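Thiol:disulfide interchange protein, thioredoxin family protein (Chlorobaculum tepidum, PDB 3OR5) probably acts as a thioredoxin-fold thiol:disulfide oxidoreductase, with a likely part in cytochrome c-type biogenesis. Local coordinates at residues P13-S18 / I103-G108; Q58-W63 / G90-V95; P54-V59 / F68-I73. All blocks are in the same frame, centred on the assembly; numbering follows the deposited sequence.

Interaction 1 of 3, residues P13-S18 / I103-G108; sequences PAPSFS and IRAFNG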
ATOM      1  N   PRO A  13      -6.925  -9.355 -11.465  1.00 23.86           N
ATOM      2  CA  PRO A  13      -6.198 -10.087 -10.420  1.00 23.96           C
ATOM      3  C   PRO A  13      -4.997  -9.255  -9.971  1.00 24.64           C
ATOM      4  O   PRO A  13      -4.341  -8.560 -10.776  1.00 25.66           O
ATOM      5  CB  PRO A  13      -5.725 -11.370 -11.146  1.00 25.42           C
ATOM      6  CG  PRO A  13      -6.678 -11.439 -12.347  1.00 24.87           C
ATOM      7  CD  PRO A  13      -6.841 -10.054 -12.766  1.00 26.19           C
ATOM      8  N   ALA A  14      -4.761  -9.242  -8.655  1.00 23.10           N
ATOM      9  CA  ALA A  14      -3.605  -8.528  -8.143  1.00 22.56           C
ATOM     10  C   ALA A  14      -2.327  -9.250  -8.555  1.00 20.65           C
ATOM     11  O   ALA A  14      -2.340 -10.459  -8.747  1.00 22.08           O
ATOM     12  CB  ALA A  14      -3.687  -8.504  -6.640  1.00 22.16           C
ATOM     13  N   PRO A  15      -1.238  -8.519  -8.642  1.00 21.13           N
ATOM     14  CA  PRO A  15       0.033  -9.171  -8.987  1.00 21.63           C
ATOM     15  C   PRO A  15       0.685  -9.883  -7.807  1.00 21.21           C
ATOM     16  O   PRO A  15       0.355  -9.640  -6.657  1.00 20.39           O
ATOM     17  CB  PRO A  15       0.935  -8.005  -9.380  1.00 23.17           C
ATOM     18  CG  PRO A  15       0.351  -6.798  -8.681  1.00 24.57           C
ATOM     19  CD  PRO A  15      -1.069  -7.081  -8.353  1.00 22.87           C
ATOM     20  N   SER A  16       1.600 -10.792  -8.102  1.00 20.91           N
ATOM     21  CA  SER A  16       2.411 -11.429  -7.066  1.00 21.42           C
ATOM     22  C   SER A  16       3.630 -10.578  -6.897  1.00 20.20           C
ATOM     23  O   SER A  16       4.207 -10.099  -7.864  1.00 21.76           O
ATOM     24  CB  SER A  16       2.890 -12.808  -7.560  1.00 24.24           C
ATOM     25  OG  SER A  16       1.846 -13.759  -7.395  1.00 30.56           O
ATOM     26  N   PHE A  17       4.019 -10.382  -5.640  1.00 19.20           N
ATOM     27  CA  PHE A  17       5.239  -9.662  -5.402  1.00 17.14           C
ATOM     28  C   PHE A  17       5.763 -10.006  -3.979  1.00 15.19           C
ATOM     29  O   PHE A  17       5.041 -10.422  -3.118  1.00 18.37           O
ATOM     30  CB  PHE A  17       4.997  -8.123  -5.491  1.00 17.26           C
ATOM     31  CG  PHE A  17       3.939  -7.570  -4.554  1.00 16.52           C
ATOM     32  CD1 PHE A  17       4.350  -6.765  -3.513  1.00 21.95           C
ATOM     33  CD2 PHE A  17       2.581  -7.754  -4.730  1.00 18.72           C
ATOM     34  CE1 PHE A  17       3.427  -6.172  -2.658  1.00 22.19           C
ATOM     35  CE2 PHE A  17       1.635  -7.204  -3.856  1.00 18.91           C
ATOM     36  CZ  PHE A  17       2.077  -6.429  -2.786  1.00 20.66           C
ATOM     37  N   SER A  18       7.061  -9.780  -3.802  1.00 15.44           N
ATOM     38  CA  SER A  18       7.720 -10.239  -2.585  1.00 15.72           C
ATOM     39  C   SER A  18       8.993  -9.491  -2.396  1.00 14.48           C
ATOM     40  O   SER A  18       9.477  -8.818  -3.320  1.00 16.19           O
ATOM     41  CB  SER A  18       8.029 -11.778  -2.608  1.00 16.47           C
ATOM     42  OG  SER A  18       8.890 -12.140  -3.653  1.00 20.96           O
ATOM     43  N   ILE A 103       7.668  -1.727  -9.138  1.00 16.04           N
ATOM     44  CA  ILE A 103       6.966  -0.634  -9.831  1.00 16.20           C
ATOM     45  C   ILE A 103       6.242  -1.206 -11.043  1.00 18.63           C
ATOM     46  O   ILE A 103       5.076  -0.963 -11.211  1.00 19.44           O
ATOM     47  CB  ILE A 103       7.872   0.554 -10.202  1.00 17.11           C
ATOM     48  CG1 ILE A 103       8.270   1.240  -8.894  1.00 17.90           C
ATOM     49  CG2 ILE A 103       7.133   1.484 -11.211  1.00 18.66           C
ATOM     50  CD1 ILE A 103       9.408   2.244  -9.095  1.00 19.65           C
ATOM     51  N   ARG A 104       6.911  -2.096 -11.766  1.00 21.12           N
ATOM     52  CA  ARG A 104       6.271  -2.638 -13.001  1.00 23.71           C
ATOM     53  C   ARG A 104       5.096  -3.550 -12.619  1.00 22.77           C
ATOM     54  O   ARG A 104       4.162  -3.683 -13.428  1.00 24.67           O
ATOM     55  CB  ARG A 104       7.292  -3.442 -13.812  1.00 23.28           C
ATOM     56  CG  ARG A 104       8.336  -2.645 -14.537  1.00 30.00           C
ATOM     57  CD  ARG A 104       9.004  -3.589 -15.588  1.00 34.84           C
ATOM     58  NE  ARG A 104       9.954  -4.491 -14.941  1.00 39.01           N
ATOM     59  CZ  ARG A 104      11.224  -4.157 -14.731  1.00 37.58           C
ATOM     60  NH1 ARG A 104      11.652  -2.952 -15.103  1.00 38.26           N
ATOM     61  NH2 ARG A 104      12.041  -5.005 -14.109  1.00 38.67           N
ATOM     62  N   ALA A 105       5.099  -4.170 -11.439  1.00 21.74           N
ATOM     63  CA  ALA A 105       3.974  -4.989 -10.976  1.00 21.61           C
ATOM     64  C   ALA A 105       2.614  -4.242 -10.931  1.00 22.04           C
ATOM     65  O   ALA A 105       1.574  -4.857 -11.180  1.00 22.91           O
ATOM     66  CB  ALA A 105       4.235  -5.663  -9.643  1.00 22.43           C
ATOM     67  N   PHE A 106       2.666  -2.949 -10.598  1.00 19.00           N
ATOM     68  CA  PHE A 106       1.501  -2.077 -10.466  1.00 17.30           C
ATOM     69  C   PHE A 106       1.291  -1.015 -11.548  1.00 15.90           C
ATOM     70  O   PHE A 106       0.207  -0.469 -11.674  1.00 17.11           O
ATOM     71  CB  PHE A 106       1.509  -1.429  -9.077  1.00 18.57           C
ATOM     72  CG  PHE A 106       1.253  -2.408  -8.032  1.00 15.20           C
ATOM     73  CD1 PHE A 106      -0.021  -2.751  -7.689  1.00 16.72           C
ATOM     74  CD2 PHE A 106       2.359  -3.099  -7.453  1.00 17.86           C
ATOM     75  CE1 PHE A 106      -0.263  -3.732  -6.707  1.00 21.08           C
ATOM     76  CE2 PHE A 106       2.108  -4.056  -6.501  1.00 16.22           C
ATOM     77  CZ  PHE A 106       0.852  -4.345  -6.106  1.00 16.16           C
ATOM     78  N   ASN A 107       2.342  -0.714 -12.319  1.00 16.83           N
ATOM     79  CA  ASN A 107       2.288   0.314 -13.344  1.00 18.26           C
ATOM     80  C   ASN A 107       1.146   0.114 -14.322  1.00 15.66           C
ATOM     81  O   ASN A 107       0.605   1.144 -14.818  1.00 16.89           O
ATOM     82  CB  ASN A 107       3.571   0.171 -14.226  1.00 20.93           C
ATOM     83  CG  ASN A 107       4.517   1.223 -13.995  1.00 25.96           C
ATOM     84  OD1 ASN A 107       4.250   2.232 -13.319  1.00 26.76           O
ATOM     85  ND2 ASN A 107       5.709   1.003 -14.557  1.00 30.58           N
ATOM     86  N   GLY A 108       0.855  -1.139 -14.636  1.00 16.28           N
ATOM     87  CA  GLY A 108      -0.158  -1.457 -15.648  1.00 17.31           C
ATOM     88  C   GLY A 108      -1.571  -1.051 -15.298  1.00 17.82           C
ATOM     89  O   GLY A 108      -2.466  -1.022 -16.178  1.00 17.01           O
TER
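Phe106 and Phe17 form a T-shaped (edge-to-face) stack. Their ring centroids are 5.3 Å apart and their planes stand at 82°, with the CZ-CE2 rim of Phe106 directed into the face of Phe17. The closest pair is Phe17 CE2 and Phe106 CZ, at 3.7 Å. Phe17 offers that face because its CG is tucked between the backbone N and the carbonyl carbon (chi1 57°), which turns the ring toward helix 100-107.

The second interaction is CH-pi. Pro15 CG lies over one face of Phe106, 3.8 Å from the ring centroid and 22° off its normal, so a single ring gives its face to the proline and its edge to Phe17.

Plain apolar contact adds Pro15 CB, which rests 4.1 Å from Ala105 CB. Separately, Pro15 CG is in van der Waals contact with a backbone oxygen, Ala105 O, at 3.4 Å. Beyond the two segments, Phe106 also meets the ring of Phe121, and Val39 of the central sheet touches both phenylalanines.

With an alanine in place of Phe106, the edge against Phe17 and the surface under Pro15 would both go, probably opening a gap between loop and helix.

No hydrogen bond crosses here; loop 13-18 is held to the helix by the edge-to-face pair and by proline on the ring, with shape rather than polar bonds setting the fit.

Interaction 2 of 3, residues Q58-W63 / G90-V95; sequences QVQKTW and GIIYPV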
ATOM      1  N   GLN A  58      -2.927   4.581  11.948  1.00 12.85           N
ATOM      2  CA  GLN A  58      -4.076   4.366  12.813  1.00 12.87           C
ATOM      3  C   GLN A  58      -5.090   3.363  12.245  1.00 12.92           C
ATOM      4  O   GLN A  58      -5.678   2.528  12.984  1.00 13.86           O
ATOM      5  CB  GLN A  58      -4.804   5.680  13.125  1.00 14.00           C
ATOM      6  CG  GLN A  58      -5.680   5.520  14.371  1.00 22.08           C
ATOM      7  CD  GLN A  58      -4.891   5.225  15.651  1.00 28.77           C
ATOM      8  OE1 GLN A  58      -3.972   5.969  16.010  1.00 31.39           O
ATOM      9  NE2 GLN A  58      -5.212   4.102  16.321  1.00 33.15           N
ATOM     10  N   VAL A  59      -5.374   3.480  10.946  1.00 10.72           N
ATOM     11  CA  VAL A  59      -6.280   2.527  10.311  1.00 10.21           C
ATOM     12  C   VAL A  59      -5.718   1.068  10.385  1.00 11.27           C
ATOM     13  O   VAL A  59      -6.466   0.068  10.605  1.00 12.05           O
ATOM     14  CB  VAL A  59      -6.564   2.955   8.826  1.00 10.20           C
ATOM     15  CG1 VAL A  59      -7.375   1.875   8.081  1.00 11.60           C
ATOM     16  CG2 VAL A  59      -7.349   4.307   8.868  1.00 12.78           C
ATOM     17  N   GLN A  60      -4.425   0.917  10.189  1.00 11.34           N
ATOM     18  CA  GLN A  60      -3.778  -0.404  10.338  1.00 10.99           C
ATOM     19  C   GLN A  60      -4.099  -0.963  11.745  1.00 12.40           C
ATOM     20  O   GLN A  60      -4.351  -2.170  11.859  1.00 12.21           O
ATOM     21  CB  GLN A  60      -2.256  -0.272  10.124  1.00 11.74           C
ATOM     22  CG  GLN A  60      -1.558  -1.601  10.273  1.00 12.18           C
ATOM     23  CD  GLN A  60      -1.685  -2.461   9.051  1.00 13.80           C
ATOM     24  OE1 GLN A  60      -2.068  -2.028   7.968  1.00 12.40           O
ATOM     25  NE2 GLN A  60      -1.266  -3.694   9.201  1.00 12.32           N
ATOM     26  N   LYS A  61      -3.997  -0.107  12.757  1.00 11.77           N
ATOM     27  CA  LYS A  61      -4.218  -0.631  14.148  1.00 10.95           C
ATOM     28  C   LYS A  61      -5.650  -1.109  14.314  1.00 12.88           C
ATOM     29  O   LYS A  61      -5.853  -2.170  14.945  1.00 15.37           O
ATOM     30  CB  LYS A  61      -3.939   0.489  15.119  1.00 10.87           C
ATOM     31  CG  LYS A  61      -2.410   0.851  15.189  1.00 11.99           C
ATOM     32  CD  LYS A  61      -2.124   1.976  16.169  1.00 16.45           C
ATOM     33  CE  LYS A  61      -0.629   2.051  16.146  1.00 18.15           C
ATOM     34  NZ  LYS A  61      -0.116   3.300  16.830  1.00 23.67           N
ATOM     35  N   THR A  62      -6.615  -0.427  13.730  1.00 11.71           N
ATOM     36  CA  THR A  62      -8.013  -0.856  13.807  1.00 11.82           C
ATOM     37  C   THR A  62      -8.251  -2.219  13.162  1.00 13.37           C
ATOM     38  O   THR A  62      -9.053  -3.039  13.677  1.00 13.48           O
ATOM     39  CB  THR A  62      -8.903   0.203  13.171  1.00 12.15           C
ATOM     40  OG1 THR A  62      -8.738   1.444  13.876  1.00 16.20           O
ATOM     41  CG2 THR A  62     -10.394  -0.257  13.143  1.00 13.59           C
ATOM     42  N   TRP A  63      -7.592  -2.489  12.028  1.00 11.69           N
ATOM     43  CA  TRP A  63      -7.943  -3.614  11.183  1.00 11.07           C
ATOM     44  C   TRP A  63      -6.903  -4.732  11.059  1.00 10.40           C
ATOM     45  O   TRP A  63      -7.122  -5.681  10.303  1.00 11.72           O
ATOM     46  CB  TRP A  63      -8.333  -3.092   9.746  1.00 11.78           C
ATOM     47  CG  TRP A  63      -9.513  -2.172   9.722  1.00 12.51           C
ATOM     48  CD1 TRP A  63      -9.501  -0.817   9.700  1.00 12.62           C
ATOM     49  CD2 TRP A  63     -10.891  -2.558   9.718  1.00 13.29           C
ATOM     50  NE1 TRP A  63     -10.811  -0.292   9.639  1.00 14.70           N
ATOM     51  CE2 TRP A  63     -11.662  -1.364   9.682  1.00 15.75           C
ATOM     52  CE3 TRP A  63     -11.551  -3.808   9.700  1.00 13.62           C
ATOM     53  CZ2 TRP A  63     -13.066  -1.369   9.658  1.00 20.47           C
ATOM     54  CZ3 TRP A  63     -12.978  -3.815   9.631  1.00 16.52           C
ATOM     55  CH2 TRP A  63     -13.698  -2.583   9.654  1.00 16.89           C
ATOM     56  N   GLY A  90       6.190   5.201  13.806  1.00 13.22           N
ATOM     57  CA  GLY A  90       5.711   3.885  14.244  1.00 13.73           C
ATOM     58  C   GLY A  90       4.949   3.098  13.191  1.00 13.69           C
ATOM     59  O   GLY A  90       3.802   2.645  13.417  1.00 14.28           O
ATOM     60  N   ILE A  91       5.555   3.013  12.020  1.00 12.53           N
ATOM     61  CA  ILE A  91       4.901   2.320  10.929  1.00 12.09           C
ATOM     62  C   ILE A  91       4.989   0.823  11.225  1.00 15.56           C
ATOM     63  O   ILE A  91       6.081   0.235  11.410  1.00 20.20           O
ATOM     64  CB  ILE A  91       5.575   2.672   9.605  1.00 13.01           C
ATOM     65  CG1 ILE A  91       5.282   4.156   9.318  1.00 13.76           C
ATOM     66  CG2 ILE A  91       5.011   1.702   8.482  1.00 14.22           C
ATOM     67  CD1 ILE A  91       6.025   4.577   8.020  1.00 14.28           C
ATOM     68  N   ILE A  92       3.810   0.224  11.311  1.00 13.18           N
ATOM     69  CA  ILE A  92       3.640  -1.139  11.753  1.00 12.72           C
ATOM     70  C   ILE A  92       3.153  -2.075  10.663  1.00 16.13           C
ATOM     71  O   ILE A  92       2.700  -3.183  10.942  1.00 17.22           O
ATOM     72  CB  ILE A  92       2.594  -1.118  12.845  1.00 13.54           C
ATOM     73  CG1 ILE A  92       1.302  -0.325  12.359  1.00 15.83           C
ATOM     74  CG2 ILE A  92       3.410  -0.620  14.084  1.00 17.15           C
ATOM     75  CD1 ILE A  92       0.022  -0.425  13.232  1.00 22.44           C
ATOM     76  N   TYR A  93       3.172  -1.612   9.420  1.00 12.38           N
ATOM     77  CA  TYR A  93       2.841  -2.495   8.268  1.00 12.05           C
ATOM     78  C   TYR A  93       4.092  -2.685   7.403  1.00 12.06           C
ATOM     79  O   TYR A  93       5.055  -1.896   7.543  1.00 12.16           O
ATOM     80  CB  TYR A  93       1.694  -1.924   7.492  1.00 11.00           C
ATOM     81  CG  TYR A  93       1.845  -0.487   7.103  1.00  9.81           C
ATOM     82  CD1 TYR A  93       2.575  -0.165   5.932  1.00  9.21           C
ATOM     83  CD2 TYR A  93       1.217   0.495   7.779  1.00 10.46           C
ATOM     84  CE1 TYR A  93       2.692   1.240   5.506  1.00 10.64           C
ATOM     85  CE2 TYR A  93       1.308   1.845   7.408  1.00 10.88           C
ATOM     86  CZ  TYR A  93       2.030   2.206   6.224  1.00 11.52           C
ATOM     87  OH  TYR A  93       2.145   3.563   5.786  1.00 15.10           O
ATOM     88  N   PRO A  94       4.139  -3.656   6.518  1.00 10.08           N
ATOM     89  CA  PRO A  94       5.365  -3.915   5.758  1.00 11.31           C
ATOM     90  C   PRO A  94       5.702  -2.754   4.845  1.00 11.19           C
ATOM     91  O   PRO A  94       4.821  -2.236   4.140  1.00 11.96           O
ATOM     92  CB  PRO A  94       5.048  -5.138   4.903  1.00 13.01           C
ATOM     93  CG  PRO A  94       3.916  -5.768   5.670  1.00 12.81           C
ATOM     94  CD  PRO A  94       3.108  -4.663   6.251  1.00 10.61           C
ATOM     95  N   VAL A  95       6.969  -2.406   4.831  1.00 11.65           N
ATOM     96  CA  VAL A  95       7.451  -1.412   3.854  1.00 11.11           C
ATOM     97  C   VAL A  95       8.709  -1.844   3.189  1.00 11.12           C
ATOM     98  O   VAL A  95       9.656  -2.281   3.870  1.00 12.46           O
ATOM     99  CB  VAL A  95       7.796  -0.145   4.675  1.00  9.93           C
ATOM    100  CG1 VAL A  95       8.509   0.963   3.733  1.00 11.96           C
ATOM    101  CG2 VAL A  95       6.567   0.564   5.363  1.00 12.13           C
TER
HETATM  102  O   HOH W   1       0.228  -4.314  11.821  1.00 16.42           O
HETATM  103  O   HOH W   2       2.627   2.796  15.858  1.00 20.79           O
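Gln60 and Ile92 are brought together by their first torsions. In Gln60, CG stands opposite the backbone N (chi1 180°) and the chain then bends at chi2, turning the amide toward Tyr93. Ile92 holds CG1 between its own N and carbonyl carbon (chi1 51°), which pushes CD1 out to the helix. The two chains slide past each other in opposite directions, with Gln60 CG 3.6 Å from Ile92 CD1. That same methyl also abuts Lys61 from the side, and Lys61 CG to Ile92 CD1, at 3.4 Å, is tighter than a usual carbon contact.

Tyr93 meets Gln60 mainly through its CB, which lies 3.8 Å from Gln60 CD; the amide and ring planes are 49° apart, neither stacked nor crossed squarely. The amide itself is well gripped: OE1 accepts from Phe70 N, while NE2 bonds to Thr69 OG1 and to a water 3.1 Å from NE2. This water in turn donates to Ile92 O at 2.9 Å. The buried amide is thus fixed in its rotation, and its polar link to the loop runs through water, while its carbon packs directly on Tyr93 CB.

A second water does similar work nearer the solvent, beside Lys61. It accepts from Lys61 NZ at 3.0 Å and donates to Gly90 O at 2.7 Å. Gly90, with positive phi, is the C-prime residue of the Schellman motif that ends helix 79-89.

The contact thus joins the last turns of helix 47-63 to the loop running from helix 79-89 into edge strand 95-97. Gln60 also ties helix 47-63 to strand 68-74, and Tyr93 packs back on Ile53 and Met56 of helix 47-63.

Interaction 3 of 3, residues P54-V59 / F68-I73; sequences PDMVQV and FTFVGI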
ATOM      1  N   PRO A  54       0.479   8.838   8.921  1.00 14.28           N
ATOM      2  CA  PRO A  54      -0.010   8.629  10.308  1.00 14.50           C
ATOM      3  C   PRO A  54      -1.464   8.171  10.385  1.00 15.35           C
ATOM      4  O   PRO A  54      -1.831   7.384  11.307  1.00 14.65           O
ATOM      5  CB  PRO A  54       0.192   9.981  10.988  1.00 16.26           C
ATOM      6  CG  PRO A  54       1.375  10.559  10.212  1.00 16.45           C
ATOM      7  CD  PRO A  54       1.213  10.132   8.767  1.00 14.79           C
ATOM      8  N   ASP A  55      -2.319   8.582   9.450  1.00 13.89           N
ATOM      9  CA  ASP A  55      -3.721   8.116   9.433  1.00 13.82           C
ATOM     10  C   ASP A  55      -3.713   6.651   8.996  1.00 12.90           C
ATOM     11  O   ASP A  55      -4.513   5.903   9.490  1.00 14.05           O
ATOM     12  CB  ASP A  55      -4.550   8.945   8.443  1.00 15.86           C
ATOM     13  CG  ASP A  55      -4.762  10.413   8.984  1.00 19.33           C
ATOM     14  OD1 ASP A  55      -4.675  10.624  10.195  1.00 21.96           O
ATOM     15  OD2 ASP A  55      -5.068  11.331   8.202  1.00 22.21           O
HETATM   16  N   MSE A  56      -2.863   6.296   8.043  1.00 12.39           N
HETATM   17  CA  MSE A  56      -2.747   4.910   7.585  1.00 11.18           C
HETATM   18  C   MSE A  56      -2.365   4.036   8.790  1.00 11.72           C
HETATM   19  O   MSE A  56      -2.904   2.936   8.929  1.00 13.14           O
HETATM   20  CB  MSE A  56      -1.717   4.727   6.469  1.00 13.61           C
HETATM   21  CG  MSE A  56      -2.299   5.339   5.217  1.00 12.01           C
HETATM   22 SE   MSE A  56      -0.897   5.329   3.800  1.00 28.76          SE
HETATM   23  CE  MSE A  56      -0.377   3.581   3.904  1.00 23.85           C
ATOM     24  N   VAL A  57      -1.420   4.551   9.573  1.00  9.52           N
ATOM     25  CA  VAL A  57      -0.930   3.720  10.750  1.00 10.88           C
ATOM     26  C   VAL A  57      -2.134   3.537  11.704  1.00 11.67           C
ATOM     27  O   VAL A  57      -2.339   2.422  12.235  1.00 11.98           O
ATOM     28  CB  VAL A  57       0.234   4.449  11.439  1.00 12.59           C
ATOM     29  CG1 VAL A  57       0.567   3.778  12.800  1.00 14.70           C
ATOM     30  CG2 VAL A  57       1.464   4.336  10.544  1.00 13.40           C
ATOM     31  N   GLN A  58      -2.927   4.581  11.948  1.00 12.85           N
ATOM     32  CA  GLN A  58      -4.076   4.366  12.813  1.00 12.87           C
ATOM     33  C   GLN A  58      -5.090   3.363  12.245  1.00 12.92           C
ATOM     34  O   GLN A  58      -5.678   2.528  12.984  1.00 13.86           O
ATOM     35  CB  GLN A  58      -4.804   5.680  13.125  1.00 14.00           C
ATOM     36  CG  GLN A  58      -5.680   5.520  14.371  1.00 22.08           C
ATOM     37  CD  GLN A  58      -4.891   5.225  15.651  1.00 28.77           C
ATOM     38  OE1 GLN A  58      -3.972   5.969  16.010  1.00 31.39           O
ATOM     39  NE2 GLN A  58      -5.212   4.102  16.321  1.00 33.15           N
ATOM     40  N   VAL A  59      -5.374   3.480  10.946  1.00 10.72           N
ATOM     41  CA  VAL A  59      -6.280   2.527  10.311  1.00 10.21           C
ATOM     42  C   VAL A  59      -5.718   1.068  10.385  1.00 11.27           C
ATOM     43  O   VAL A  59      -6.466   0.068  10.605  1.00 12.05           O
ATOM     44  CB  VAL A  59      -6.564   2.955   8.826  1.00 10.20           C
ATOM     45  CG1 VAL A  59      -7.375   1.875   8.081  1.00 11.60           C
ATOM     46  CG2 VAL A  59      -7.349   4.307   8.868  1.00 12.78           C
ATOM     47  N   PHE A  68      -7.020  -7.297   6.996  1.00 10.67           N
ATOM     48  CA  PHE A  68      -6.554  -6.162   6.109  1.00 12.09           C
ATOM     49  C   PHE A  68      -5.147  -5.750   6.472  1.00 12.51           C
ATOM     50  O   PHE A  68      -4.755  -5.860   7.659  1.00 12.59           O
ATOM     51  CB  PHE A  68      -7.469  -4.917   6.315  1.00 12.88           C
ATOM     52  CG  PHE A  68      -6.890  -3.651   5.733  1.00 14.54           C
ATOM     53  CD1 PHE A  68      -7.002  -3.381   4.353  1.00 11.97           C
ATOM     54  CD2 PHE A  68      -6.131  -2.822   6.538  1.00 13.03           C
ATOM     55  CE1 PHE A  68      -6.296  -2.276   3.812  1.00 13.46           C
ATOM     56  CE2 PHE A  68      -5.474  -1.712   6.062  1.00 14.51           C
ATOM     57  CZ  PHE A  68      -5.598  -1.413   4.673  1.00 11.21           C
ATOM     58  N   THR A  69      -4.369  -5.305   5.468  1.00  9.77           N
ATOM     59  CA  THR A  69      -3.077  -4.617   5.813  1.00 10.41           C
ATOM     60  C   THR A  69      -2.744  -3.576   4.745  1.00 11.09           C
ATOM     61  O   THR A  69      -3.113  -3.724   3.574  1.00 11.58           O
ATOM     62  CB  THR A  69      -1.914  -5.584   5.888  1.00 11.76           C
ATOM     63  OG1 THR A  69      -0.743  -4.928   6.436  1.00 11.31           O
ATOM     64  CG2 THR A  69      -1.518  -6.288   4.504  1.00 13.02           C
ATOM     65  N   PHE A  70      -2.074  -2.510   5.179  1.00 10.02           N
ATOM     66  CA  PHE A  70      -1.342  -1.679   4.176  1.00 10.45           C
ATOM     67  C   PHE A  70      -0.006  -2.366   3.820  1.00 11.35           C
ATOM     68  O   PHE A  70       0.567  -3.206   4.589  1.00 11.06           O
ATOM     69  CB  PHE A  70      -1.041  -0.308   4.769  1.00  9.65           C
ATOM     70  CG  PHE A  70      -2.245   0.578   4.842  1.00  9.45           C
ATOM     71  CD1 PHE A  70      -2.661   1.250   3.712  1.00 11.30           C
ATOM     72  CD2 PHE A  70      -2.931   0.776   6.041  1.00 11.22           C
ATOM     73  CE1 PHE A  70      -3.811   2.055   3.798  1.00 10.35           C
ATOM     74  CE2 PHE A  70      -4.030   1.624   6.146  1.00 12.55           C
ATOM     75  CZ  PHE A  70      -4.488   2.261   5.007  1.00 11.09           C
ATOM     76  N   VAL A  71       0.515  -2.029   2.632  1.00  9.74           N
ATOM     77  CA  VAL A  71       1.876  -2.391   2.325  1.00  9.75           C
ATOM     78  C   VAL A  71       2.474  -1.125   1.702  1.00 10.11           C
ATOM     79  O   VAL A  71       1.846  -0.521   0.772  1.00 11.29           O
ATOM     80  CB  VAL A  71       1.886  -3.467   1.254  1.00 11.56           C
ATOM     81  CG1 VAL A  71       3.319  -3.787   0.841  1.00 13.50           C
ATOM     82  CG2 VAL A  71       1.192  -4.741   1.737  1.00 11.03           C
ATOM     83  N   GLY A  72       3.619  -0.688   2.198  1.00  8.62           N
ATOM     84  CA  GLY A  72       4.215   0.572   1.629  1.00  9.54           C
ATOM     85  C   GLY A  72       5.372   0.211   0.698  1.00  9.85           C
ATOM     86  O   GLY A  72       6.163  -0.689   0.977  1.00 11.08           O
ATOM     87  N   ILE A  73       5.507   0.924  -0.422  1.00  9.03           N
ATOM     88  CA  ILE A  73       6.659   0.742  -1.334  1.00 10.25           C
ATOM     89  C   ILE A  73       7.238   2.142  -1.493  1.00  9.90           C
ATOM     90  O   ILE A  73       6.573   3.047  -1.996  1.00 10.87           O
ATOM     91  CB  ILE A  73       6.196   0.150  -2.677  1.00 10.61           C
ATOM     92  CG1 ILE A  73       5.700  -1.325  -2.433  1.00 13.38           C
ATOM     93  CG2 ILE A  73       7.437   0.155  -3.677  1.00 12.34           C
ATOM     94  CD1 ILE A  73       5.093  -1.992  -3.698  1.00 17.27           C
TER
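Met56 and Val59 of the helix meet strand 68-73 through one ring, that of Phe70, with Phe68 behind it. Phe68 comes first: its CZ stands 3.6 Å above the plane of the Phe70 ring, over the centre, on the face opposite Met56. At Thr69, OG1 donates a 2.8 Å hydrogen bond to Phe70 O, arriving tilted from the carbonyl plane.

Phe70 itself carries the contact. Over its second face, Met56 CB makes a CH-pi contact 4.0 Å from the ring centroid, 15° off the normal. Met56, present as selenomethionine, bends at chi3 (50°), so its methyl curls back onto the ring and CE reaches Phe70 CD1 at 3.3 Å. Its SE lies 4.8 Å from the Phe70 centroid in an oblique Met-aromatic contact. Val59 closes on the edge, with CG1 3.9 Å from Phe70 CE2.

This is the helix-to-strand interface of the beta-alpha-beta unit 36-42, 47-63, 68-74. Met56 lies near, without touching, Cys46 and Cys49, probably the redox-active CxxC pair. Apolar and dispersion forces join helix to sheet, through Met56 over one face of Phe70 and Val59 at its edge, while Phe68 backs the other face from within the strand; no hydrogen bond links the two segments.

From the N terminus, segment 13-18 is met by helix 100-107, some 85 residues further on, so interaction 1 closes the longest loop and encloses the other two. Within it, helix 47-63 starts both remaining loops. Interaction 3 closes the short one on strand 68-74, and interaction 2 closes a wider one on loop 90-95. They share Gln58 and Val59, their centres are about 4 Å apart, and a backbone bond from Gly72 to Pro94 joins their second segments. Interaction 1 lies across the chain's centre from interaction 2, yet Phe17 CE1 reaches Val71 CG1 at 4.2 Å, so strand 68-74 has interaction 3 on one side and interaction 1 on the other.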